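Local atomic coordinates of SusD superfamily protein (Parabacteroides distasonis, PDB entry 3OTN), a protein that probably binds carbohydrate at the outer membrane, as a SusD-family protein thought to take part in nutrient uptake. Residues A[46-51]-A[424-429]; A[52-57]-A[435-440]; A[189-194]-A[217-222]. All coordinates share one frame; numbering follows the deposited sequence. Where two conformers were deposited one is given.

From the N terminus the chain runs through residues 46-51 and straight on into 52-57. Contact 1 closes a loop of more than 370 residues by bringing 424-429 against 46-51, tying the loop after strand 42-43 to helix 424-431. Contact 2 closes a second loop of similar size with 435-440, tying the approach to strand 55-56 to the end of strand 433-435 and the loop after it; because the segments alternate along the chain, the two closures cross. They touch in space, Met424 and Met428 packing on Thr52 and Lys54. Contact 3, between helices 187-202 and 210-225, is a short closure nested inside both loops, its centre about 22 Å from the centre of contact 1.

Contact 1: A[46-51]-A[424-429]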
loop_
_atom_site.group_PDB
_atom_site.type_symbol
_atom_site.label_atom_id
_atom_site.label_comp_id
_atom_site.label_asym_id
_atom_site.label_seq_id
_atom_site.Cartn_x
_atom_site.Cartn_y
_atom_site.Cartn_z
ATOM N N LEU A 46 0.949 -9.613 -1.132
ATOM C CA LEU A 46 1.863 -10.220 -2.079
ATOM C C LEU A 46 1.570 -9.859 -3.522
ATOM O O LEU A 46 2.518 -9.823 -4.321
ATOM C CB LEU A 46 1.920 -11.747 -1.918
ATOM C CG LEU A 46 2.359 -12.337 -0.591
ATOM C CD1 LEU A 46 2.172 -13.830 -0.589
ATOM C CD2 LEU A 46 3.824 -11.970 -0.212
ATOM N N LEU A 47 0.299 -9.599 -3.861
ATOM C CA LEU A 47 -0.090 -9.250 -5.239
ATOM C C LEU A 47 0.687 -8.052 -5.749
ATOM O O LEU A 47 1.095 -8.016 -6.919
ATOM C CB LEU A 47 -1.602 -8.931 -5.353
ATOM C CG LEU A 47 -2.151 -8.649 -6.780
ATOM C CD1 LEU A 47 -1.999 -9.865 -7.715
ATOM C CD2 LEU A 47 -3.626 -8.200 -6.759
ATOM N N LEU A 48 0.871 -7.077 -4.861
ATOM C CA LEU A 48 1.520 -5.814 -5.191
ATOM C C LEU A 48 3.033 -5.840 -5.039
ATOM O O LEU A 48 3.682 -4.858 -5.351
ATOM C CB LEU A 48 0.919 -4.686 -4.359
ATOM C CG LEU A 48 -0.612 -4.517 -4.394
ATOM C CD1 LEU A 48 -1.025 -3.392 -3.461
ATOM C CD2 LEU A 48 -1.134 -4.269 -5.794
ATOM N N GLU A 49 3.592 -6.949 -4.565
ATOM C CA GLU A 49 5.044 -7.124 -4.496
ATOM C C GLU A 49 5.601 -8.117 -5.478
ATOM O O GLU A 49 6.795 -8.059 -5.816
ATOM C CB GLU A 49 5.459 -7.527 -3.079
ATOM C CG GLU A 49 5.052 -6.472 -1.994
ATOM C CD GLU A 49 5.681 -5.103 -2.215
ATOM O OE1 GLU A 49 6.827 -5.006 -2.729
ATOM O OE2 GLU A 49 5.036 -4.098 -1.866
ATOM N N TYR A 50 4.776 -9.048 -5.925
ATOM C CA TYR A 50 5.305 -10.138 -6.775
ATOM C C TYR A 50 5.649 -9.772 -8.193
ATOM O O TYR A 50 6.402 -10.529 -8.829
ATOM C CB TYR A 50 4.401 -11.358 -6.727
ATOM C CG TYR A 50 4.541 -12.265 -5.515
ATOM C CD1 TYR A 50 5.600 -12.166 -4.606
ATOM C CD2 TYR A 50 3.642 -13.315 -5.341
ATOM C CE1 TYR A 50 5.730 -13.085 -3.570
ATOM C CE2 TYR A 50 3.757 -14.205 -4.296
ATOM C CZ TYR A 50 4.795 -14.077 -3.407
ATOM O OH TYR A 50 4.885 -15.016 -2.395
HETATM N N MSE A 51 5.209 -8.617 -8.701
HETATM C CA MSE A 51 5.556 -8.248 -10.060
HETATM C C MSE A 51 6.631 -7.180 -10.167
HETATM O O MSE A 51 7.058 -6.891 -11.275
HETATM C CB MSE A 51 4.342 -7.819 -10.874
HETATM C CG MSE A 51 3.332 -8.934 -11.115
HETATM SE SE MSE A 51 4.045 -10.381 -12.203
HETATM C CE MSE A 51 5.104 -9.564 -13.505
HETATM N N MSE A 424 5.565 0.504 -4.571
HETATM C CA MSE A 424 6.460 0.423 -5.708
HETATM C C MSE A 424 5.723 -0.023 -6.998
HETATM O O MSE A 424 5.958 0.540 -8.083
HETATM C CB MSE A 424 7.619 -0.530 -5.359
HETATM C CG MSE A 424 8.673 -0.670 -6.394
HETATM SE SE MSE A 424 9.967 -2.043 -5.876
HETATM C CE MSE A 424 10.905 -1.033 -4.467
ATOM N N TRP A 425 4.874 -1.047 -6.894
ATOM C CA TRP A 425 4.178 -1.565 -8.085
ATOM C C TRP A 425 3.308 -0.437 -8.693
ATOM O O TRP A 425 3.371 -0.179 -9.888
ATOM C CB TRP A 425 3.337 -2.799 -7.780
ATOM C CG TRP A 425 2.673 -3.368 -9.010
ATOM C CD1 TRP A 425 1.350 -3.426 -9.247
ATOM C CD2 TRP A 425 3.314 -3.868 -10.186
ATOM N NE1 TRP A 425 1.105 -3.972 -10.473
ATOM C CE2 TRP A 425 2.294 -4.258 -11.077
ATOM C CE3 TRP A 425 4.636 -4.033 -10.569
ATOM C CZ2 TRP A 425 2.564 -4.797 -12.329
ATOM C CZ3 TRP A 425 4.913 -4.556 -11.802
ATOM C CH2 TRP A 425 3.880 -4.939 -12.671
ATOM N N PHE A 426 2.553 0.240 -7.845
ATOM C CA PHE A 426 1.746 1.396 -8.281
ATOM C C PHE A 426 2.602 2.540 -8.890
ATOM O O PHE A 426 2.213 3.120 -9.906
ATOM C CB PHE A 426 0.894 1.935 -7.128
ATOM C CG PHE A 426 -0.207 0.985 -6.664
ATOM C CD1 PHE A 426 -0.919 0.202 -7.560
ATOM C CD2 PHE A 426 -0.513 0.894 -5.316
ATOM C CE1 PHE A 426 -1.942 -0.650 -7.118
ATOM C CE2 PHE A 426 -1.517 0.064 -4.861
ATOM C CZ PHE A 426 -2.239 -0.713 -5.761
ATOM N N ASP A 427 3.765 2.828 -8.305
ATOM C CA ASP A 427 4.715 3.785 -8.944
ATOM C C ASP A 427 5.132 3.351 -10.378
ATOM O O ASP A 427 5.136 4.147 -11.328
ATOM C CB ASP A 427 5.995 3.933 -8.116
ATOM C CG ASP A 427 5.800 4.678 -6.830
ATOM O OD1 ASP A 427 4.705 5.217 -6.526
ATOM O OD2 ASP A 427 6.814 4.749 -6.094
HETATM N N MSE A 428 5.458 2.081 -10.520
HETATM C CA MSE A 428 5.831 1.524 -11.810
HETATM C C MSE A 428 4.704 1.678 -12.850
HETATM O O MSE A 428 4.968 2.009 -14.001
HETATM C CB MSE A 428 6.273 0.059 -11.673
HETATM C CG MSE A 428 7.561 -0.140 -10.885
HETATM SE SE MSE A 428 7.904 -2.043 -10.618
HETATM C CE MSE A 428 9.685 -2.026 -9.802
ATOM N N LEU A 429 3.461 1.463 -12.438
ATOM C CA LEU A 429 2.324 1.564 -13.361
ATOM C C LEU A 429 2.056 3.022 -13.792
ATOM O O LEU A 429 1.771 3.277 -14.965
ATOM C CB LEU A 429 1.066 0.969 -12.724
ATOM C CG LEU A 429 1.075 -0.553 -12.449
ATOM C CD1 LEU A 429 -0.288 -0.985 -11.908
ATOM C CD2 LEU A 429 1.460 -1.402 -13.722
HETATM O O HOH W 1 4.459 -2.523 -4.424
#
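The loop 46-51 passes the start of helix 424-431 with Leu48 and Trp425 nearest, their CA atoms 5.8 Å apart, and the two backbones are joined through a water rather than directly. That water gives one hydrogen to Leu48 O at 2.6 Å and another to Glu49 OE2, and accepts from Trp425 N at 2.9 Å. It thus takes up an amide in the first turn of the helix, and Glu49 OE2 also accepts from Asn422 N just ahead of that turn. The water-bound Leu48 O also lies 3.2 Å from Trp425 CB.

Trp425 is the main side chain on the helix side. Chi1 of -177° sets CG opposite the backbone N and swings the indole toward the loop, where it is sandwiched. Over one face sits Met51 CB, 3.5 Å from the centroid of the six-membered ring and 18° off its normal, a close CH-pi contact; Leu429 CD2, from the next turn of the same helix, lies on the opposite face. The selenomethionine chain of Met51 bends at chi2 and chi3 and leads away, leaving CB to make the contact. Met51 O approaches Trp425 CZ3 to 3.2 Å and is hydrogen-bonded by Tyr456 OH.

Leu48 works on the neighbouring ring. Its methyls divide round Phe426 CZ in an oblique approach, CD2 toward CE1 and CD1 toward CE2, with CD2 3.7 Å from CZ.

The contact is buried near the middle of the chain. Helices 79-100 and 108-133 close over Leu48 through Trp82 and Ile132, Ile132 also touching Phe426, while Arg131 makes a cation-pi contact with that phenyl ring. Helix 403-418 lies against Met424 and Met428 through Tyr415, so the loop between strands 42-43 and 55-56 is packed into a largely helical core.

Contact 2: A[52-57]-A[435-440]. With ACT (acetate ion), chain I.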
loop_
_atom_site.group_PDB
_atom_site.type_symbol
_atom_site.label_atom_id
_atom_site.label_comp_id
_atom_site.label_asym_id
_atom_site.label_seq_id
_atom_site.Cartn_x
_atom_site.Cartn_y
_atom_site.Cartn_z
ATOM N N THR A 52 7.122 -6.652 -9.045
ATOM C CA THR A 52 8.156 -5.639 -9.094
ATOM C C THR A 52 9.479 -6.166 -9.609
ATOM O O THR A 52 10.288 -5.378 -10.079
ATOM C CB THR A 52 8.468 -4.985 -7.722
ATOM O OG1 THR A 52 9.067 -5.954 -6.858
ATOM C CG2 THR A 52 7.218 -4.405 -7.065
ATOM N N GLY A 53 9.713 -7.474 -9.489
ATOM C CA GLY A 53 11.020 -8.053 -9.746
ATOM C C GLY A 53 12.047 -7.872 -8.631
ATOM O O GLY A 53 13.223 -8.246 -8.795
ATOM N N LYS A 54 11.607 -7.336 -7.487
ATOM C CA LYS A 54 12.462 -7.093 -6.327
ATOM C C LYS A 54 12.165 -8.022 -5.139
ATOM O O LYS A 54 12.751 -7.855 -4.063
ATOM C CB LYS A 54 12.293 -5.664 -5.809
ATOM C CG LYS A 54 12.259 -4.562 -6.824
ATOM C CD LYS A 54 13.497 -4.395 -7.584
ATOM C CE LYS A 54 13.480 -3.060 -8.342
ATOM N NZ LYS A 54 14.333 -3.192 -9.561
ATOM N N ALA A 55 11.274 -8.983 -5.335
ATOM C CA ALA A 55 10.929 -9.947 -4.302
ATOM C C ALA A 55 10.744 -11.310 -4.930
ATOM O O ALA A 55 10.272 -11.429 -6.067
ATOM C CB ALA A 55 9.634 -9.527 -3.598
ATOM N N THR A 56 11.128 -12.335 -4.184
ATOM C CA THR A 56 10.843 -13.725 -4.515
ATOM C C THR A 56 10.187 -14.397 -3.280
ATOM O O THR A 56 9.757 -13.714 -2.316
ATOM C CB THR A 56 12.131 -14.457 -4.933
ATOM O OG1 THR A 56 13.011 -14.524 -3.808
ATOM C CG2 THR A 56 12.829 -13.669 -6.011
ATOM N N SER A 57 10.069 -15.718 -3.350
ATOM C CA SER A 57 9.456 -16.528 -2.312
ATOM C C SER A 57 10.312 -17.758 -2.095
ATOM O O SER A 57 10.915 -18.248 -3.042
ATOM C CB SER A 57 8.050 -16.945 -2.754
ATOM O OG SER A 57 7.406 -17.713 -1.746
ATOM N N ARG A 435 12.972 0.800 -12.221
ATOM C CA ARG A 435 14.360 1.028 -11.855
ATOM C C ARG A 435 15.169 -0.271 -12.040
ATOM O O ARG A 435 14.852 -1.291 -11.453
ATOM C CB ARG A 435 14.474 1.505 -10.404
ATOM C CG ARG A 435 15.832 2.071 -10.071
ATOM C CD ARG A 435 15.966 2.403 -8.585
ATOM N NE ARG A 435 17.127 3.251 -8.370
ATOM C CZ ARG A 435 18.382 2.829 -8.255
ATOM N NH1 ARG A 435 18.707 1.526 -8.316
ATOM N NH2 ARG A 435 19.335 3.728 -8.072
ATOM N N ASP A 436 16.208 -0.218 -12.862
ATOM C CA ASP A 436 17.098 -1.347 -13.064
ATOM C C ASP A 436 18.129 -1.407 -11.937
ATOM O O ASP A 436 18.810 -0.422 -11.657
ATOM C CB ASP A 436 17.829 -1.239 -14.411
ATOM C CG ASP A 436 18.772 -2.423 -14.648
ATOM O OD1 ASP A 436 18.287 -3.562 -14.742
ATOM O OD2 ASP A 436 19.985 -2.194 -14.722
ATOM N N ASP A 437 18.265 -2.562 -11.301
ATOM C CA ASP A 437 19.072 -2.655 -10.066
ATOM C C ASP A 437 20.572 -2.425 -10.340
ATOM O O ASP A 437 21.249 -1.753 -9.566
ATOM C CB ASP A 437 18.893 -4.012 -9.424
ATOM C CG ASP A 437 17.490 -4.252 -8.956
ATOM O OD1 ASP A 437 16.884 -3.296 -8.436
ATOM O OD2 ASP A 437 17.000 -5.400 -9.100
ATOM N N LYS A 438 21.056 -2.974 -11.446
ATOM C CA LYS A 438 22.476 -2.935 -11.775
ATOM C C LYS A 438 22.932 -1.518 -12.154
ATOM O O LYS A 438 23.957 -1.049 -11.677
ATOM C CB LYS A 438 22.791 -3.922 -12.922
ATOM N N SER A 439 22.155 -0.828 -12.987
ATOM C CA SER A 439 22.598 0.460 -13.559
ATOM C C SER A 439 22.001 1.659 -12.826
ATOM O O SER A 439 22.508 2.768 -12.931
ATOM C CB SER A 439 22.224 0.520 -15.036
ATOM O OG SER A 439 20.823 0.610 -15.196
ATOM N N GLY A 440 20.900 1.437 -12.114
ATOM C CA GLY A 440 20.192 2.507 -11.442
ATOM C C GLY A 440 19.382 3.364 -12.396
ATOM O O GLY A 440 18.823 4.390 -11.979
HETATM C C ACT I . 22.736 1.568 -8.426
HETATM O O ACT I . 21.628 1.524 -7.834
HETATM O OXT ACT I . 23.096 0.494 -8.928
HETATM C CH3 ACT I . 23.600 2.791 -8.561
HETATM O O HOH W 2 15.660 -7.396 -8.289
#
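A single buried lysine carries the direct link here: Lys54 reaches over to the other segment, and its ammonium group grips two acceptors at once. The backbones stay well apart, the CA atoms of Lys54 and Asp437, the nearest pair, being 8.8 Å from each other. Lys54 NZ donates to Arg435 O at 2.7 Å, nearly in line with the carbonyl (165°), and to Asp437 OD1 at 2.8 Å in a salt bridge. The carboxylate is met from above its plane, 44° out of it. Lys54 and Asp437 approach from opposite directions, and the lysine chain, bent at chi2 (-64°) and extended beyond, brings CD and CE alongside the carboxylate as well.

The other carboxylate oxygen is held separately. A water donates to Gly53 O at 2.6 Å and also to Asp437 OD2, giving a second bridge between the segments. Behind the lysine, Thr52 OG1 accepts from Lys54 N at 3.0 Å in an ST turn, which shapes the backbone just ahead of the lysine side chain. In 435-440, Asp436 OD2 accepts from Ser439 N, an Asx motif, and also from Ser439 OG.

Arg435 turns its side chain elsewhere. Its NE forms a salt bridge with Asp412, and Gly440 CA lies over one guanidinium face. The O atom of an acetate, probably from the crystallisation liquor, lies at the edge in the guanidinium plane and accepts hydrogen bonds from Arg435 NH1 (3.0 Å) and NH2 (3.2 Å).

Lys54 lies at the foot of strand 55-56, which pairs antiparallel with 286-287, and Phe291 of helix 289-292 packs on both Lys54 and Asp437. Met424 of helix 424-431 touches Thr52 and Lys54. From Arg435, the end of strand 433-435, the chain loops over to strand 442-444, and the lysine ties that loop to the small sheet.

Contact 3: A[189-194]-A[217-222]; sequences AVKALL and AKRSLE
The guanidinium of Arg219 meets Leu194 obliquely, CD2 of the leucine lying nearest NE at 3.6 Å, with CZ and NH2 each 4.0 Å away. Its nitrogens have other partners: NE forms a salt bridge with Glu172 of helix 156-172, and NH1 one with Glu215. The carboxylate of Glu222 is reached at OE1 by Lys191 NZ in a salt bridge; the modelled 2.5 Å is very short, and the exact length is doubtful. Lys191 NZ also pairs with Glu172, so that glutamate is shared between lysine and arginine, which probably offsets the closeness of the two cations.

These side chains fill the space between two consecutive helices, 187-202 and 210-225, that run roughly antiparallel (147°) with axes 8.1 Å apart: a helical hairpin of the kind expected in the TPR-like part of a SusD protein. Its tightest point is at Lys191 and Arg219, whose CA atoms are 5.1 Å apart; Arg219 CB lies 3.5 Å from Lys191 O. The bend of Lys191 at chi2 (-66°) lays its CD against Arg219 CG before NZ reaches the glutamate. Leu169 of helix 156-172 packs on both Leu194 and Arg219.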
loop_
_atom_site.group_PDB
_atom_site.type_symbol
_atom_site.label_atom_id
_atom_site.label_comp_id
_atom_site.label_asym_id
_atom_site.label_seq_id
_atom_site.Cartn_x
_atom_site.Cartn_y
_atom_site.Cartn_z
ATOM N N ALA A 189 -5.707 11.927 6.106
ATOM C CA ALA A 189 -5.910 10.757 5.287
ATOM C C ALA A 189 -6.539 11.140 3.942
ATOM O O ALA A 189 -6.103 10.659 2.893
ATOM C CB ALA A 189 -6.810 9.677 6.047
ATOM N N VAL A 190 -7.552 12.008 3.985
ATOM C CA VAL A 190 -8.216 12.467 2.764
ATOM C C VAL A 190 -7.230 13.180 1.863
ATOM O O VAL A 190 -7.231 12.958 0.650
ATOM C CB VAL A 190 -9.397 13.460 3.095
ATOM C CG1 VAL A 190 -9.890 14.162 1.829
ATOM C CG2 VAL A 190 -10.507 12.744 3.836
ATOM N N LYS A 191 -6.418 14.057 2.444
ATOM C CA LYS A 191 -5.440 14.823 1.640
ATOM C C LYS A 191 -4.350 13.922 1.085
ATOM O O LYS A 191 -3.937 14.117 -0.037
ATOM C CB LYS A 191 -4.756 15.964 2.418
ATOM C CG LYS A 191 -5.643 16.963 3.063
ATOM C CD LYS A 191 -6.400 17.771 2.112
ATOM C CE LYS A 191 -7.137 18.958 2.845
ATOM N NZ LYS A 191 -7.703 19.791 1.791
ATOM N N ALA A 192 -3.905 12.932 1.856
ATOM C CA ALA A 192 -2.878 11.972 1.386
ATOM C C ALA A 192 -3.404 11.139 0.212
ATOM O O ALA A 192 -2.728 10.975 -0.805
ATOM C CB ALA A 192 -2.419 11.062 2.528
ATOM N N LEU A 193 -4.618 10.620 0.350
ATOM C CA LEU A 193 -5.240 9.861 -0.708
ATOM C C LEU A 193 -5.487 10.707 -1.936
ATOM O O LEU A 193 -5.181 10.263 -3.048
ATOM C CB LEU A 193 -6.563 9.237 -0.263
ATOM C CG LEU A 193 -7.306 8.404 -1.321
ATOM C CD1 LEU A 193 -6.382 7.341 -1.961
ATOM C CD2 LEU A 193 -8.547 7.771 -0.701
ATOM N N LEU A 194 -6.029 11.917 -1.745
ATOM C CA LEU A 194 -6.339 12.788 -2.876
ATOM C C LEU A 194 -5.039 13.262 -3.570
ATOM O O LEU A 194 -5.003 13.370 -4.802
ATOM C CB LEU A 194 -7.269 13.946 -2.480
ATOM C CG LEU A 194 -7.758 14.876 -3.596
ATOM C CD1 LEU A 194 -8.345 14.102 -4.774
ATOM C CD2 LEU A 194 -8.776 15.885 -3.067
ATOM N N ALA A 217 0.057 18.373 -5.556
ATOM C CA ALA A 217 0.988 19.144 -4.727
ATOM C C ALA A 217 0.266 20.012 -3.664
ATOM O O ALA A 217 0.754 20.100 -2.540
ATOM C CB ALA A 217 1.940 20.013 -5.612
ATOM N N LYS A 218 -0.895 20.590 -4.014
ATOM C CA LYS A 218 -1.711 21.382 -3.087
ATOM C C LYS A 218 -2.054 20.559 -1.833
ATOM O O LYS A 218 -1.948 21.044 -0.687
ATOM C CB LYS A 218 -3.018 21.845 -3.784
ATOM C CG LYS A 218 -3.810 22.933 -3.049
ATOM C CD LYS A 218 -5.271 23.105 -3.557
ATOM C CE LYS A 218 -5.385 23.676 -4.986
ATOM N NZ LYS A 218 -6.810 23.743 -5.516
ATOM N N ARG A 219 -2.486 19.317 -2.060
ATOM C CA ARG A 219 -2.932 18.463 -0.965
ATOM C C ARG A 219 -1.814 17.991 -0.064
ATOM O O ARG A 219 -1.950 18.038 1.141
ATOM C CB ARG A 219 -3.742 17.262 -1.452
ATOM C CG ARG A 219 -5.223 17.558 -1.663
ATOM C CD ARG A 219 -5.468 18.637 -2.614
ATOM N NE ARG A 219 -6.872 18.940 -2.813
ATOM C CZ ARG A 219 -7.356 19.538 -3.901
ATOM N NH1 ARG A 219 -6.556 19.903 -4.900
ATOM N NH2 ARG A 219 -8.650 19.799 -3.979
ATOM N N SER A 220 -0.736 17.498 -0.653
ATOM C CA SER A 220 0.416 17.058 0.139
ATOM C C SER A 220 1.038 18.228 0.915
ATOM O O SER A 220 1.471 18.038 2.070
ATOM C CB SER A 220 1.428 16.301 -0.738
ATOM O OG SER A 220 1.713 17.037 -1.909
ATOM N N LEU A 221 1.070 19.427 0.302
ATOM C CA LEU A 221 1.575 20.625 0.974
ATOM C C LEU A 221 0.714 20.978 2.185
ATOM O O LEU A 221 1.259 21.347 3.230
ATOM C CB LEU A 221 1.643 21.836 0.048
ATOM C CG LEU A 221 2.410 23.055 0.576
ATOM C CD1 LEU A 221 3.818 22.693 0.963
ATOM C CD2 LEU A 221 2.436 24.139 -0.496
ATOM N N GLU A 222 -0.611 20.829 2.059
ATOM C CA GLU A 222 -1.525 21.048 3.197
ATOM C C GLU A 222 -1.152 20.135 4.367
ATOM O O GLU A 222 -1.118 20.590 5.524
ATOM C CB GLU A 222 -3.012 20.900 2.791
ATOM C CG GLU A 222 -3.563 22.133 2.009
ATOM C CD GLU A 222 -4.907 21.911 1.262
ATOM O OE1 GLU A 222 -5.496 20.831 1.326
ATOM O OE2 GLU A 222 -5.390 22.846 0.581
#